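PDB 5MQR: beta-L-arabinobiosidase from Bacteroides thetaiotaomicron, which probably hydrolyses glycosidic bonds in arabinose-containing side chains of plant pectin, and may have exo-alpha-sialidase activity. Local coordinates for residues 350-358 against 391-401; 512-521 against 551-559. All coordinates share one frame; numbering follows the deposited sequence.

Contact 1 of 2, residues 350-358 against 391-401; sequences LVHGEITPM and YSVNKEDMWIS
Tyr391 meets His352 in an offset edge-to-face stack, its phenol edge toward the imidazole face and its OH swung to the ring edge at ND1. That OH lies 2.7 Å from His352 ND1 in a hydrogen bond that either group could donate, and it is also paired with Ser401 OG. Val393 adds a methyl, CG2, close to His352 NE2. At the hairpin turn, Asn394 sends ND2 to Thr356 O (2.8 Å, N-H...O angle 167°), in its own amide plane but well above the plane of the carbonyl. Its OD1 accepts from Gly368 N, so an alanine here would probably leave the Thr356 carbonyl and the Gly368 amide without these side-chain partners. Glu396 and Asp397 form a classic bulge opposite Val393; OE1 of Glu396 comes 3.4 Å from Met358 CG, while its carboxylate is bridged to Lys365 and Arg359. Asp397 OD2, salt-bridged to Arg359, accepts from a water that also donates to Thr356 OG1, itself hydrogen-bonded to the calcium ligand Asp457, and accepts from Trp399 NE1. With CG beside its backbone N (chi1 -73°), Trp399 takes the His352 edge at CE1 over its indole face, edge-to-face at 85°. Ser401 CB meets Val351 CG1 at 3.8 Å. This hairpin thus packs on the loop after strand 349-350 in the BNR-repeat-like, propeller region, its polar groups paired around an aromatic cluster, so the fit is directional and probably specific for one loop placement.

Contact 2 of 2, residues 512-521 against 551-559; sequences MKGGSRFANM and RVGLRMFYA
Arg555 folds its side chain back over strand 518-521, with a bend at chi2 (-56°) that lays the guanidinium flat above Ala519. The CB of Ala519 sits 3.5 Å from Arg555 NH2 and over the centre of the planar group. NH1 donates to Leu554 O (2.9 Å), which limits rotation of the group, while NH2 donates to a water held by Phe518 O. Beneath, the CB and CG of Arg555 rest on Met512 CE. The strands 518-521 and 551-556 run antiparallel (170°, axes 6.5 Å apart) but belong to two different sheets, so this is a join between sheet edges, consistent with a beta-sandwich, as in CBM-like domains. A water joins their backbones, between Met521 O and Val552 O. Met521, a selenomethionine, places CG 3.5 Å from Val552 O and SE 3.9 Å from Val552 CG2; Gly553 lies against it, where any CB would clash with Met521 SE. Beyond the strand end, Tyr558 receives Lys513 CD over one face, 3.9 Å from the ring centroid, in a CH-pi contact. Lys513 NZ stays above the ring, at most a weak cation-pi contact, and donates to Gly515 O at 2.7 Å, and Tyr558 CB packs 3.7 Å from Gly515 N.

In the fold
Contacts 1 and 2 lie in series along the chain, their centres 33 Å apart and their nearest atoms about 13 Å apart. Both reach one long mixed sheet, in which 387-393 and 518-523 are the outermost strands. Contact 1 sits where the hairpin 387-393/397-403 pairs, through 397-403, with the N-terminal strand 52-57, consistent with closure of a beta-propeller by strands from both ends of the propeller sequence; contact 2 lies at the sheet's far side, within the carbohydrate-binding-like domain. Thr356 also bonds Asp457, a calcium ligand, and the side chain of Pro357 is about 9 Å from a bound calcium ion. The sodium ion is about 14 Å from the side chain of Val351.

Contact 1 of 2, residues 350-358 against 391-401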
ATOM      1  N   LEU A 350       9.883 -12.664  -3.093  1.00 20.46           N
ATOM      2  CA  LEU A 350       9.770 -13.999  -3.686  1.00 20.70           C
ATOM      3  C   LEU A 350       8.625 -14.117  -4.684  1.00 20.74           C
ATOM      4  O   LEU A 350       7.517 -13.586  -4.467  1.00 20.39           O
ATOM      5  CB  LEU A 350       9.554 -15.025  -2.577  1.00 21.04           C
ATOM      6  CG  LEU A 350       9.641 -16.504  -2.983  1.00 21.71           C
ATOM      7  CD1 LEU A 350      11.093 -16.857  -3.281  1.00 21.64           C
ATOM      8  CD2 LEU A 350       9.073 -17.327  -1.844  1.00 21.78           C
ATOM      9  N   VAL A 351       8.904 -14.812  -5.782  1.00 20.64           N
ATOM     10  CA  VAL A 351       7.880 -15.276  -6.715  1.00 20.68           C
ATOM     11  C   VAL A 351       7.713 -16.784  -6.502  1.00 20.98           C
ATOM     12  O   VAL A 351       6.631 -17.217  -6.156  1.00 21.93           O
ATOM     13  CB  VAL A 351       8.247 -14.971  -8.178  1.00 20.93           C
ATOM     14  CG1 VAL A 351       7.249 -15.609  -9.142  1.00 21.09           C
ATOM     15  CG2 VAL A 351       8.314 -13.464  -8.394  1.00 20.67           C
ATOM     16  N   HIS A 352       8.789 -17.553  -6.668  1.00 20.61           N
ATOM     17  CA  HIS A 352       8.761 -19.013  -6.540  1.00 20.62           C
ATOM     18  C   HIS A 352       9.952 -19.463  -5.693  1.00 20.53           C
ATOM     19  O   HIS A 352      11.097 -19.279  -6.082  1.00 20.54           O
ATOM     20  CB  HIS A 352       8.776 -19.640  -7.943  1.00 20.57           C
ATOM     21  CG  HIS A 352       8.688 -21.137  -7.962  1.00 20.50           C
ATOM     22  ND1 HIS A 352       7.675 -21.812  -8.607  1.00 20.97           N
ATOM     23  CD2 HIS A 352       9.532 -22.088  -7.495  1.00 20.02           C
ATOM     24  CE1 HIS A 352       7.884 -23.114  -8.508  1.00 20.93           C
ATOM     25  NE2 HIS A 352       8.999 -23.305  -7.828  1.00 20.37           N
ATOM     26  N   GLY A 353       9.664 -20.029  -4.522  1.00 20.87           N
ATOM     27  CA  GLY A 353      10.682 -20.382  -3.534  1.00 21.31           C
ATOM     28  C   GLY A 353      10.843 -21.848  -3.234  1.00 22.04           C
ATOM     29  O   GLY A 353      11.629 -22.211  -2.362  1.00 22.13           O
ATOM     30  N   GLU A 354      10.121 -22.686  -3.972  1.00 23.27           N
ATOM     31  CA  GLU A 354      10.194 -24.148  -3.845  1.00 24.21           C
ATOM     32  C   GLU A 354      11.125 -24.739  -4.913  1.00 23.88           C
ATOM     33  O   GLU A 354      11.305 -24.153  -5.989  1.00 23.49           O
ATOM     34  CB  GLU A 354       8.789 -24.734  -4.020  1.00 25.81           C
ATOM     35  CG  GLU A 354       7.774 -24.252  -2.985  1.00 27.39           C
ATOM     36  CD  GLU A 354       8.037 -24.829  -1.597  1.00 29.83           C
ATOM     37  OE1 GLU A 354       8.543 -25.973  -1.509  1.00 31.58           O
ATOM     38  OE2 GLU A 354       7.724 -24.158  -0.578  1.00 31.56           O
ATOM     39  N   ILE A 355      11.737 -25.883  -4.608  1.00 23.17           N
ATOM     40  CA  ILE A 355      12.497 -26.619  -5.599  1.00 22.90           C
ATOM     41  C   ILE A 355      12.043 -28.076  -5.536  1.00 22.86           C
ATOM     42  O   ILE A 355      12.449 -28.837  -4.636  1.00 22.99           O
ATOM     43  CB  ILE A 355      14.031 -26.540  -5.398  1.00 23.42           C
ATOM     44  CG1 ILE A 355      14.533 -25.091  -5.330  1.00 23.25           C
ATOM     45  CG2 ILE A 355      14.763 -27.297  -6.517  1.00 23.52           C
ATOM     46  CD1 ILE A 355      16.011 -24.974  -5.003  1.00 23.18           C
ATOM     47  N   THR A 356      11.202 -28.452  -6.496  1.00 22.39           N
ATOM     48  CA  THR A 356      10.923 -29.845  -6.793  1.00 22.65           C
ATOM     49  C   THR A 356      12.273 -30.577  -6.933  1.00 22.89           C
ATOM     50  O   THR A 356      13.199 -30.025  -7.531  1.00 23.25           O
ATOM     51  CB  THR A 356      10.150 -29.962  -8.123  1.00 22.67           C
ATOM     52  OG1 THR A 356       9.064 -29.021  -8.137  1.00 22.02           O
ATOM     53  CG2 THR A 356       9.592 -31.355  -8.305  1.00 23.18           C
ATOM     54  N   PRO A 357      12.410 -31.785  -6.358  1.00 22.91           N
ATOM     55  CA  PRO A 357      13.611 -32.563  -6.674  1.00 23.29           C
ATOM     56  C   PRO A 357      13.664 -32.905  -8.182  1.00 23.40           C
ATOM     57  O   PRO A 357      12.622 -33.186  -8.767  1.00 23.37           O
ATOM     58  CB  PRO A 357      13.463 -33.837  -5.832  1.00 23.57           C
ATOM     59  CG  PRO A 357      12.224 -33.714  -5.045  1.00 23.55           C
ATOM     60  CD  PRO A 357      11.437 -32.557  -5.573  1.00 23.11           C
HETATM   61  N   MSE A 358      14.863 -32.840  -8.803  1.00 23.17           N
HETATM   62  CA  MSE A 358      15.011 -33.273 -10.186  1.00 23.72           C
HETATM   63  C   MSE A 358      14.914 -34.780 -10.207  1.00 23.85           C
HETATM   64  O   MSE A 358      15.731 -35.474  -9.614  1.00 23.95           O
HETATM   65  CB  MSE A 358      16.353 -32.843 -10.749  1.00 24.29           C
HETATM   66  CG  MSE A 358      16.521 -33.158 -12.243  1.00 24.89           C
HETATM   67 SE   MSE A 358      18.387 -32.817 -12.773  1.00 26.56          SE
HETATM   68  CE  MSE A 358      18.559 -30.902 -12.361  1.00 25.90           C
ATOM     69  N   TYR A 391       8.636 -20.004 -16.797  1.00 21.38           N
ATOM     70  CA  TYR A 391       9.948 -20.506 -16.348  1.00 20.91           C
ATOM     71  C   TYR A 391       9.912 -22.050 -16.263  1.00 20.95           C
ATOM     72  O   TYR A 391       8.838 -22.642 -16.258  1.00 20.15           O
ATOM     73  CB  TYR A 391      10.346 -19.916 -14.994  1.00 20.26           C
ATOM     74  CG  TYR A 391       9.349 -20.106 -13.872  1.00 20.00           C
ATOM     75  CD1 TYR A 391       8.256 -19.263 -13.740  1.00 19.58           C
ATOM     76  CD2 TYR A 391       9.527 -21.101 -12.897  1.00 19.98           C
ATOM     77  CE1 TYR A 391       7.345 -19.411 -12.703  1.00 19.38           C
ATOM     78  CE2 TYR A 391       8.598 -21.257 -11.850  1.00 19.84           C
ATOM     79  CZ  TYR A 391       7.503 -20.404 -11.770  1.00 19.71           C
ATOM     80  OH  TYR A 391       6.568 -20.511 -10.743  1.00 19.86           O
ATOM     81  N   SER A 392      11.074 -22.679 -16.233  1.00 21.04           N
ATOM     82  CA  SER A 392      11.132 -24.114 -16.023  1.00 21.93           C
ATOM     83  C   SER A 392      11.638 -24.328 -14.619  1.00 21.70           C
ATOM     84  O   SER A 392      12.171 -23.413 -13.991  1.00 21.33           O
ATOM     85  CB  SER A 392      12.042 -24.795 -17.058  1.00 22.84           C
ATOM     86  OG  SER A 392      13.426 -24.687 -16.744  1.00 23.36           O
ATOM     87  N   VAL A 393      11.432 -25.526 -14.107  1.00 21.68           N
ATOM     88  CA  VAL A 393      12.064 -25.917 -12.855  1.00 21.54           C
ATOM     89  C   VAL A 393      12.922 -27.119 -13.171  1.00 21.88           C
ATOM     90  O   VAL A 393      12.419 -28.114 -13.705  1.00 22.41           O
ATOM     91  CB  VAL A 393      11.043 -26.226 -11.751  1.00 21.25           C
ATOM     92  CG1 VAL A 393      11.715 -26.894 -10.554  1.00 21.06           C
ATOM     93  CG2 VAL A 393      10.320 -24.941 -11.341  1.00 21.07           C
ATOM     94  N   ASN A 394      14.210 -27.015 -12.836  1.00 21.69           N
ATOM     95  CA  ASN A 394      15.218 -28.061 -13.102  1.00 22.01           C
ATOM     96  C   ASN A 394      15.432 -28.387 -14.575  1.00 22.36           C
ATOM     97  O   ASN A 394      15.986 -29.434 -14.880  1.00 22.87           O
ATOM     98  CB  ASN A 394      14.859 -29.373 -12.363  1.00 22.06           C
ATOM     99  CG  ASN A 394      14.730 -29.195 -10.877  1.00 21.55           C
ATOM    100  OD1 ASN A 394      15.486 -28.465 -10.262  1.00 21.31           O
ATOM    101  ND2 ASN A 394      13.782 -29.884 -10.289  1.00 21.86           N
ATOM    102  N   LYS A 395      15.000 -27.527 -15.497  1.00 22.75           N
ATOM    103  CA  LYS A 395      14.913 -27.909 -16.930  1.00 23.13           C
ATOM    104  C   LYS A 395      14.154 -29.226 -17.117  1.00 22.83           C
ATOM    105  O   LYS A 395      14.504 -30.052 -17.970  1.00 22.71           O
ATOM    106  CB  LYS A 395      16.282 -28.020 -17.576  1.00 23.97           C
ATOM    107  CG  LYS A 395      17.249 -26.920 -17.177  1.00 24.75           C
ATOM    108  CD  LYS A 395      18.390 -26.816 -18.195  1.00 25.21           C
ATOM    109  CE  LYS A 395      19.384 -25.758 -17.757  1.00 25.63           C
ATOM    110  NZ  LYS A 395      20.668 -25.774 -18.528  1.00 26.41           N
ATOM    111  N   GLU A 396      13.086 -29.387 -16.344  1.00 22.58           N
ATOM    112  CA  GLU A 396      12.336 -30.656 -16.296  1.00 22.98           C
ATOM    113  C   GLU A 396      10.829 -30.445 -16.345  1.00 22.74           C
ATOM    114  O   GLU A 396      10.125 -31.080 -17.132  1.00 22.77           O
ATOM    115  CB  GLU A 396      12.717 -31.417 -15.027  1.00 22.94           C
ATOM    116  CG  GLU A 396      12.070 -32.791 -14.888  1.00 23.38           C
ATOM    117  CD  GLU A 396      12.731 -33.653 -13.816  1.00 23.26           C
ATOM    118  OE1 GLU A 396      13.832 -34.175 -14.087  1.00 23.40           O
ATOM    119  OE2 GLU A 396      12.153 -33.810 -12.713  1.00 22.67           O
ATOM    120  N   ASP A 397      10.338 -29.594 -15.451  1.00 22.62           N
ATOM    121  CA  ASP A 397       8.919 -29.287 -15.353  1.00 22.79           C
ATOM    122  C   ASP A 397       8.687 -27.839 -15.820  1.00 22.50           C
ATOM    123  O   ASP A 397       9.485 -26.967 -15.513  1.00 22.17           O
ATOM    124  CB  ASP A 397       8.449 -29.459 -13.901  1.00 22.54           C
ATOM    125  CG  ASP A 397       8.616 -30.873 -13.396  1.00 23.29           C
ATOM    126  OD1 ASP A 397       8.418 -31.787 -14.215  1.00 24.18           O
ATOM    127  OD2 ASP A 397       8.930 -31.086 -12.187  1.00 23.15           O
HETATM  128  N   MSE A 398       7.586 -27.604 -16.541  1.00 22.77           N
HETATM  129  CA  MSE A 398       7.232 -26.268 -17.044  1.00 22.52           C
HETATM  130  C   MSE A 398       6.209 -25.659 -16.120  1.00 22.33           C
HETATM  131  O   MSE A 398       5.232 -26.319 -15.701  1.00 21.90           O
HETATM  132  CB  MSE A 398       6.742 -26.300 -18.490  1.00 23.08           C
HETATM  133  CG  MSE A 398       7.650 -27.027 -19.473  1.00 23.62           C
HETATM  134 SE   MSE A 398       9.501 -26.438 -19.309  1.00 24.36          SE
HETATM  135  CE  MSE A 398       9.228 -24.571 -19.850  1.00 23.95           C
ATOM    136  N   TRP A 399       6.453 -24.398 -15.768  1.00 21.59           N
ATOM    137  CA  TRP A 399       5.625 -23.647 -14.830  1.00 21.57           C
ATOM    138  C   TRP A 399       5.242 -22.266 -15.392  1.00 21.64           C
ATOM    139  O   TRP A 399       5.883 -21.738 -16.322  1.00 21.17           O
ATOM    140  CB  TRP A 399       6.395 -23.408 -13.527  1.00 21.14           C
ATOM    141  CG  TRP A 399       6.562 -24.575 -12.666  1.00 20.85           C
ATOM    142  CD1 TRP A 399       7.447 -25.594 -12.829  1.00 21.36           C
ATOM    143  CD2 TRP A 399       5.869 -24.836 -11.451  1.00 20.75           C
ATOM    144  NE1 TRP A 399       7.351 -26.475 -11.787  1.00 21.30           N
ATOM    145  CE2 TRP A 399       6.377 -26.049 -10.933  1.00 20.83           C
ATOM    146  CE3 TRP A 399       4.865 -24.165 -10.748  1.00 20.53           C
ATOM    147  CZ2 TRP A 399       5.906 -26.617  -9.764  1.00 21.13           C
ATOM    148  CZ3 TRP A 399       4.382 -24.738  -9.571  1.00 21.02           C
ATOM    149  CH2 TRP A 399       4.908 -25.956  -9.089  1.00 21.14           C
ATOM    150  N   ILE A 400       4.212 -21.688 -14.788  1.00 21.88           N
ATOM    151  CA  ILE A 400       3.896 -20.268 -14.954  1.00 22.54           C
ATOM    152  C   ILE A 400       3.586 -19.668 -13.564  1.00 22.29           C
ATOM    153  O   ILE A 400       3.163 -20.372 -12.671  1.00 21.73           O
ATOM    154  CB  ILE A 400       2.747 -20.058 -15.991  1.00 23.14           C
ATOM    155  CG1 ILE A 400       2.835 -18.672 -16.650  1.00 23.32           C
ATOM    156  CG2 ILE A 400       1.349 -20.283 -15.375  1.00 23.54           C
ATOM    157  CD1 ILE A 400       1.937 -18.492 -17.880  1.00 23.86           C
ATOM    158  N   SER A 401       3.844 -18.381 -13.383  1.00 22.78           N
ATOM    159  CA  SER A 401       3.429 -17.691 -12.168  1.00 23.38           C
ATOM    160  C   SER A 401       2.640 -16.464 -12.537  1.00 23.64           C
ATOM    161  O   SER A 401       3.000 -15.727 -13.448  1.00 23.12           O
ATOM    162  CB  SER A 401       4.612 -17.309 -11.272  1.00 23.72           C
ATOM    163  OG  SER A 401       4.996 -18.397 -10.431  1.00 24.20           O
TER
HETATM  164  O   HOH W   1       8.586 -28.747 -10.692  1.00 18.61           O

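Contact 2 of 2, residues 512-521 against 551-559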
HETATM    1  N   MSE A 512       2.005 -30.653  17.823  1.00 29.27           N
HETATM    2  CA  MSE A 512       2.694 -29.368  17.763  1.00 29.76           C
HETATM    3  C   MSE A 512       4.178 -29.544  18.021  1.00 29.10           C
HETATM    4  O   MSE A 512       4.560 -30.239  18.976  1.00 29.15           O
HETATM    5  CB  MSE A 512       2.079 -28.476  18.827  1.00 31.30           C
HETATM    6  CG  MSE A 512       2.914 -27.214  18.989  1.00 33.06           C
HETATM    7 SE   MSE A 512       1.783 -25.810  19.811  1.00 38.75          SE
HETATM    8  CE  MSE A 512       1.321 -26.765  21.424  1.00 34.80           C
ATOM      9  N   LYS A 513       5.020 -28.887  17.217  1.00 27.44           N
ATOM     10  CA  LYS A 513       6.460 -28.967  17.417  1.00 27.45           C
ATOM     11  C   LYS A 513       6.874 -27.975  18.503  1.00 28.14           C
ATOM     12  O   LYS A 513       6.655 -26.777  18.342  1.00 28.05           O
ATOM     13  CB  LYS A 513       7.184 -28.667  16.110  1.00 26.87           C
ATOM     14  CG  LYS A 513       8.701 -28.814  16.167  1.00 26.95           C
ATOM     15  CD  LYS A 513       9.328 -28.756  14.774  1.00 26.26           C
ATOM     16  CE  LYS A 513      10.837 -28.946  14.801  1.00 26.12           C
ATOM     17  NZ  LYS A 513      11.235 -30.220  15.452  1.00 26.72           N
ATOM     18  N   GLY A 514       7.468 -28.473  19.593  1.00 28.71           N
ATOM     19  CA  GLY A 514       8.002 -27.629  20.664  1.00 29.55           C
ATOM     20  C   GLY A 514       9.515 -27.360  20.682  1.00 30.03           C
ATOM     21  O   GLY A 514       9.989 -26.534  21.457  1.00 31.78           O
ATOM     22  N   GLY A 515      10.260 -28.017  19.809  1.00 30.06           N
ATOM     23  CA  GLY A 515      11.725 -27.999  19.799  1.00 29.61           C
ATOM     24  C   GLY A 515      12.117 -29.305  19.129  1.00 30.00           C
ATOM     25  O   GLY A 515      11.568 -29.642  18.063  1.00 29.57           O
ATOM     26  N   SER A 516      13.011 -30.071  19.757  1.00 30.02           N
ATOM     27  CA  SER A 516      13.333 -31.407  19.238  1.00 30.88           C
ATOM     28  C   SER A 516      12.155 -32.379  19.403  1.00 31.53           C
ATOM     29  O   SER A 516      12.041 -33.334  18.639  1.00 32.83           O
ATOM     30  CB  SER A 516      14.608 -31.979  19.884  1.00 30.88           C
ATOM     31  OG  SER A 516      14.573 -31.860  21.288  1.00 30.95           O
ATOM     32  N   ARG A 517      11.303 -32.127  20.399  1.00 31.97           N
ATOM     33  CA  ARG A 517      10.132 -32.934  20.686  1.00 32.89           C
ATOM     34  C   ARG A 517       8.821 -32.276  20.275  1.00 33.47           C
ATOM     35  O   ARG A 517       8.770 -31.090  19.914  1.00 33.61           O
ATOM     36  CB  ARG A 517      10.102 -33.246  22.179  1.00 33.65           C
ATOM     37  CG  ARG A 517      11.321 -34.028  22.633  1.00 33.70           C
ATOM     38  CD  ARG A 517      11.136 -34.548  24.035  1.00 34.10           C
ATOM     39  NE  ARG A 517      12.406 -35.014  24.563  1.00 34.50           N
ATOM     40  CZ  ARG A 517      12.978 -36.195  24.313  1.00 35.07           C
ATOM     41  NH1 ARG A 517      12.407 -37.107  23.514  1.00 35.13           N
ATOM     42  NH2 ARG A 517      14.156 -36.473  24.875  1.00 35.56           N
ATOM     43  N   PHE A 518       7.765 -33.078  20.340  1.00 34.38           N
ATOM     44  CA  PHE A 518       6.437 -32.704  19.903  1.00 34.20           C
ATOM     45  C   PHE A 518       5.436 -32.894  21.009  1.00 34.30           C
ATOM     46  O   PHE A 518       5.598 -33.749  21.862  1.00 34.57           O
ATOM     47  CB  PHE A 518       6.026 -33.590  18.747  1.00 34.72           C
ATOM     48  CG  PHE A 518       6.753 -33.295  17.478  1.00 34.19           C
ATOM     49  CD1 PHE A 518       8.001 -33.850  17.235  1.00 35.11           C
ATOM     50  CD2 PHE A 518       6.188 -32.478  16.525  1.00 33.94           C
ATOM     51  CE1 PHE A 518       8.672 -33.596  16.049  1.00 34.76           C
ATOM     52  CE2 PHE A 518       6.853 -32.212  15.330  1.00 34.11           C
ATOM     53  CZ  PHE A 518       8.095 -32.773  15.095  1.00 34.03           C
ATOM     54  N   ALA A 519       4.399 -32.078  20.993  1.00 34.07           N
ATOM     55  CA  ALA A 519       3.248 -32.295  21.861  1.00 34.72           C
ATOM     56  C   ALA A 519       2.173 -32.965  21.029  1.00 34.27           C
ATOM     57  O   ALA A 519       1.720 -32.419  20.035  1.00 33.07           O
ATOM     58  CB  ALA A 519       2.751 -30.977  22.419  1.00 34.86           C
ATOM     59  N   ASN A 520       1.805 -34.174  21.408  1.00 35.20           N
ATOM     60  CA  ASN A 520       0.665 -34.825  20.794  1.00 35.83           C
ATOM     61  C   ASN A 520      -0.594 -34.228  21.422  1.00 36.06           C
ATOM     62  O   ASN A 520      -0.831 -34.385  22.615  1.00 37.86           O
ATOM     63  CB  ASN A 520       0.753 -36.318  21.019  1.00 36.66           C
ATOM     64  CG  ASN A 520       1.921 -36.949  20.266  1.00 37.18           C
ATOM     65  OD1 ASN A 520       2.565 -36.329  19.402  1.00 36.05           O
ATOM     66  ND2 ASN A 520       2.192 -38.196  20.582  1.00 38.81           N
HETATM   67  N   MSE A 521      -1.363 -33.501  20.626  1.00 34.70           N
HETATM   68  CA  MSE A 521      -2.537 -32.805  21.129  1.00 34.82           C
HETATM   69  C   MSE A 521      -3.747 -33.726  21.121  1.00 35.86           C
HETATM   70  O   MSE A 521      -4.457 -33.792  22.103  1.00 35.12           O
HETATM   71  CB  MSE A 521      -2.758 -31.539  20.300  1.00 33.69           C
HETATM   72  CG  MSE A 521      -1.572 -30.574  20.369  1.00 32.70           C
HETATM   73 SE   MSE A 521      -2.019 -28.911  19.443  1.00 31.72          SE
HETATM   74  CE  MSE A 521      -1.767 -29.586  17.620  1.00 31.14           C
ATOM     75  N   ARG A 551      -8.765 -26.216  24.838  1.00 38.39           N
ATOM     76  CA  ARG A 551      -7.329 -26.139  24.713  1.00 38.17           C
ATOM     77  C   ARG A 551      -6.706 -27.521  24.693  1.00 35.91           C
ATOM     78  O   ARG A 551      -6.949 -28.327  25.565  1.00 35.95           O
ATOM     79  CB  ARG A 551      -6.683 -25.283  25.807  1.00 40.93           C
ATOM     80  CG  ARG A 551      -5.361 -24.701  25.288  1.00 42.94           C
ATOM     81  CD  ARG A 551      -4.682 -23.776  26.268  1.00 45.62           C
ATOM     82  NE  ARG A 551      -4.347 -24.487  27.505  1.00 48.66           N
ATOM     83  CZ  ARG A 551      -3.650 -23.957  28.508  1.00 50.43           C
ATOM     84  NH1 ARG A 551      -3.181 -22.707  28.426  1.00 50.44           N
ATOM     85  NH2 ARG A 551      -3.413 -24.684  29.598  1.00 51.35           N
ATOM     86  N   VAL A 552      -5.911 -27.783  23.662  1.00 33.74           N
ATOM     87  CA  VAL A 552      -5.253 -29.082  23.479  1.00 32.92           C
ATOM     88  C   VAL A 552      -3.718 -29.008  23.423  1.00 31.66           C
ATOM     89  O   VAL A 552      -3.051 -30.031  23.458  1.00 31.52           O
ATOM     90  CB  VAL A 552      -5.807 -29.794  22.231  1.00 32.59           C
ATOM     91  CG1 VAL A 552      -7.270 -30.194  22.463  1.00 33.18           C
ATOM     92  CG2 VAL A 552      -5.631 -28.933  20.972  1.00 31.61           C
ATOM     93  N   GLY A 553      -3.163 -27.811  23.383  1.00 30.40           N
ATOM     94  CA  GLY A 553      -1.728 -27.663  23.277  1.00 30.21           C
ATOM     95  C   GLY A 553      -1.270 -26.298  23.735  1.00 29.74           C
ATOM     96  O   GLY A 553      -1.907 -25.289  23.413  1.00 28.33           O
ATOM     97  N   LEU A 554      -0.194 -26.295  24.530  1.00 30.48           N
ATOM     98  CA  LEU A 554       0.587 -25.104  24.870  1.00 30.86           C
ATOM     99  C   LEU A 554       2.095 -25.425  24.739  1.00 30.32           C
ATOM    100  O   LEU A 554       2.588 -26.414  25.273  1.00 30.74           O
ATOM    101  CB  LEU A 554       0.270 -24.642  26.299  1.00 32.46           C
ATOM    102  CG  LEU A 554       1.183 -23.573  26.953  1.00 33.16           C
ATOM    103  CD1 LEU A 554       1.198 -22.285  26.161  1.00 32.77           C
ATOM    104  CD2 LEU A 554       0.780 -23.278  28.399  1.00 33.76           C
ATOM    105  N   ARG A 555       2.817 -24.576  24.034  1.00 29.40           N
ATOM    106  CA  ARG A 555       4.261 -24.737  23.898  1.00 29.29           C
ATOM    107  C   ARG A 555       4.918 -23.412  23.666  1.00 27.88           C
ATOM    108  O   ARG A 555       4.304 -22.489  23.188  1.00 27.65           O
ATOM    109  CB  ARG A 555       4.604 -25.667  22.720  1.00 29.49           C
ATOM    110  CG  ARG A 555       4.605 -27.161  23.011  1.00 30.86           C
ATOM    111  CD  ARG A 555       5.550 -27.532  24.149  1.00 32.09           C
ATOM    112  NE  ARG A 555       5.599 -28.967  24.406  1.00 33.58           N
ATOM    113  CZ  ARG A 555       4.690 -29.671  25.096  1.00 35.04           C
ATOM    114  NH1 ARG A 555       3.600 -29.096  25.598  1.00 35.31           N
ATOM    115  NH2 ARG A 555       4.867 -30.984  25.267  1.00 35.74           N
HETATM  116  N   MSE A 556       6.199 -23.346  23.948  1.00 28.03           N
HETATM  117  CA  MSE A 556       7.003 -22.206  23.560  1.00 27.91           C
HETATM  118  C   MSE A 556       7.198 -22.300  22.053  1.00 26.17           C
HETATM  119  O   MSE A 556       7.108 -23.371  21.455  1.00 25.08           O
HETATM  120  CB  MSE A 556       8.336 -22.208  24.316  1.00 29.76           C
HETATM  121  CG  MSE A 556       8.218 -22.332  25.842  1.00 31.72           C
HETATM  122 SE   MSE A 556       7.202 -20.841  26.601  1.00 35.62          SE
HETATM  123  CE  MSE A 556       8.385 -19.336  26.250  1.00 33.21           C
ATOM    124  N   PHE A 557       7.432 -21.167  21.417  1.00 24.84           N
ATOM    125  CA  PHE A 557       7.918 -21.173  20.050  1.00 24.36           C
ATOM    126  C   PHE A 557       9.211 -22.006  19.976  1.00 24.67           C
ATOM    127  O   PHE A 557      10.065 -21.896  20.861  1.00 24.30           O
ATOM    128  CB  PHE A 557       8.304 -19.771  19.586  1.00 23.92           C
ATOM    129  CG  PHE A 557       7.162 -18.814  19.378  1.00 23.74           C
ATOM    130  CD1 PHE A 557       5.811 -19.203  19.450  1.00 23.79           C
ATOM    131  CD2 PHE A 557       7.461 -17.479  19.069  1.00 23.44           C
ATOM    132  CE1 PHE A 557       4.799 -18.282  19.242  1.00 23.66           C
ATOM    133  CE2 PHE A 557       6.445 -16.560  18.848  1.00 23.23           C
ATOM    134  CZ  PHE A 557       5.111 -16.960  18.940  1.00 23.42           C
ATOM    135  N   TYR A 558       9.364 -22.815  18.922  1.00 24.18           N
ATOM    136  CA  TYR A 558      10.635 -23.488  18.708  1.00 24.63           C
ATOM    137  C   TYR A 558      11.695 -22.582  18.057  1.00 23.70           C
ATOM    138  O   TYR A 558      12.870 -22.901  18.126  1.00 23.27           O
ATOM    139  CB  TYR A 558      10.469 -24.836  18.000  1.00 25.04           C
ATOM    140  CG  TYR A 558      10.192 -24.853  16.516  1.00 25.42           C
ATOM    141  CD1 TYR A 558      11.236 -24.810  15.587  1.00 25.59           C
ATOM    142  CD2 TYR A 558       8.900 -25.026  16.036  1.00 25.75           C
ATOM    143  CE1 TYR A 558      10.993 -24.895  14.236  1.00 25.47           C
ATOM    144  CE2 TYR A 558       8.644 -25.121  14.681  1.00 25.54           C
ATOM    145  CZ  TYR A 558       9.693 -25.058  13.789  1.00 25.64           C
ATOM    146  OH  TYR A 558       9.432 -25.170  12.454  1.00 26.08           O
ATOM    147  N   ALA A 559      11.261 -21.443  17.495  1.00 22.81           N
ATOM    148  CA  ALA A 559      12.152 -20.388  17.036  1.00 22.67           C
ATOM    149  C   ALA A 559      11.536 -19.041  17.365  1.00 22.54           C
ATOM    150  O   ALA A 559      10.351 -18.838  17.139  1.00 22.07           O
ATOM    151  CB  ALA A 559      12.389 -20.488  15.529  1.00 22.63           C
TER
HETATM  152  O   HOH W   2       6.210 -24.269  18.966  1.00 25.15           O
HETATM  153  O   HOH W   3       8.341 -25.624  23.582  1.00 44.77           O
HETATM  154  O   HOH W   4       7.110 -32.662  23.928  1.00 37.76           O
HETATM  155  O   HOH W   5      -3.847 -32.436  24.545  1.00 33.21           O